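Local coordinates for glycerate dehydrogenase/glyoxylate reductase (Thermus thermophilus, PDB 2CUK), which probably reduces glyoxylate and hydroxypyruvate with a nicotinamide cofactor, as a member of the D-isomer specific 2-hydroxyacid dehydrogenase family, at residues A[150-154]-A[155-159]. Numbering follows the deposited sequence.
Sequences VGMGR and IGQAV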
# COMPACT_ATOMS: atom_id res chain seq x y z
N VAL A 150 19.69 -1.01 1.07
CA VAL A 150 20.92 -1.70 0.70
C VAL A 150 20.97 -1.61 -0.81
O VAL A 150 20.33 -2.38 -1.52
CB VAL A 150 20.90 -3.19 1.12
CG1 VAL A 150 22.19 -3.86 0.68
CG2 VAL A 150 20.74 -3.30 2.62
N GLY A 151 21.74 -0.63 -1.30
CA GLY A 151 21.85 -0.39 -2.72
C GLY A 151 21.09 0.90 -2.96
O GLY A 151 19.92 1.00 -2.57
N MET A 152 21.72 1.89 -3.57
CA MET A 152 21.06 3.17 -3.81
C MET A 152 21.02 3.64 -5.25
O MET A 152 21.38 4.78 -5.55
CB MET A 152 21.69 4.27 -2.96
CG MET A 152 21.03 4.45 -1.61
SD MET A 152 19.27 4.84 -1.74
CE MET A 152 19.22 6.47 -1.04
N GLY A 153 20.58 2.76 -6.15
CA GLY A 153 20.47 3.13 -7.55
C GLY A 153 19.23 3.98 -7.70
O GLY A 153 18.76 4.57 -6.72
N ARG A 154 18.67 4.05 -8.90
CA ARG A 154 17.47 4.86 -9.13
C ARG A 154 16.27 4.39 -8.31
O ARG A 154 15.54 5.20 -7.74
CB ARG A 154 17.12 4.87 -10.62
CG ARG A 154 18.12 5.64 -11.48
CD ARG A 154 17.72 5.64 -12.95
NE ARG A 154 18.73 6.29 -13.79
CZ ARG A 154 19.02 7.59 -13.76
NH1 ARG A 154 18.38 8.40 -12.93
NH2 ARG A 154 19.96 8.07 -14.55
N ILE A 155 16.05 3.08 -8.25
CA ILE A 155 14.92 2.56 -7.49
C ILE A 155 15.08 2.89 -6.01
O ILE A 155 14.16 3.40 -5.38
CB ILE A 155 14.77 1.03 -7.69
CG1 ILE A 155 14.44 0.75 -9.15
CG2 ILE A 155 13.65 0.49 -6.78
CD1 ILE A 155 14.33 -0.72 -9.50
N GLY A 156 16.26 2.62 -5.46
CA GLY A 156 16.50 2.92 -4.06
C GLY A 156 16.26 4.38 -3.74
O GLY A 156 15.71 4.72 -2.70
N GLN A 157 16.68 5.26 -4.65
CA GLN A 157 16.50 6.69 -4.45
C GLN A 157 15.02 7.07 -4.54
O GLN A 157 14.56 7.96 -3.82
CB GLN A 157 17.32 7.47 -5.47
CG GLN A 157 18.82 7.35 -5.26
CD GLN A 157 19.63 8.07 -6.32
OE1 GLN A 157 19.44 9.27 -6.55
NE2 GLN A 157 20.53 7.34 -6.97
N ALA A 158 14.29 6.40 -5.42
CA ALA A 158 12.86 6.68 -5.58
C ALA A 158 12.14 6.21 -4.31
O ALA A 158 11.20 6.85 -3.86
CB ALA A 158 12.31 5.94 -6.79
N VAL A 159 12.60 5.10 -3.74
CA VAL A 159 11.98 4.59 -2.53
C VAL A 159 12.22 5.56 -1.37
O VAL A 159 11.30 5.88 -0.61
CB VAL A 159 12.52 3.18 -2.17
CG1 VAL A 159 12.03 2.76 -0.79
CG2 VAL A 159 12.05 2.15 -3.22
O HOH W 1 18.48 0.90 -6.59
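Q157, in the first turn of helix 154-165, reaches back to the loop that leads into the helix and hydrogen-bonds the carbonyl of M152, with a second, weak bond to that of G153. Its CB lies 3.5 Å from G153 O. With CG set beside the backbone N (chi1 -68°), the chain turns back toward the loop, and CG passes 3.1 Å from the same oxygen. CD then sits near both carbonyls, and at the tip NE2 donates to M152 O (3.0 Å, N-H...O angle 153°), approaching from somewhat out of the carbonyl plane. The carbonyl O of the N-cap residue G153 also accepts from Q157 N at 3.0 Å, the first i to i+4 bond of the helix, and A158 N to R154 O continues the series. The M152 side chain, bent at chi2 and chi3, lays SD 3.6 Å from G156 C, brings CE near Q157 CG, and also packs on L180 and Y182. Glycine at 156 lets the loop run close against the helix start, since a CB there would point at the loop and clash with G151 O. A water accepts from G156 N at 3.0 Å and, weakly, from G153 N. On another side of the helix I155 and A158 rest on helix 99-114. G151, G153 and G156 fit the GxGxxG pattern between strand 146-150 and its helix, consistent with the glycine-rich dinucleotide-binding turn of a Rossmann fold.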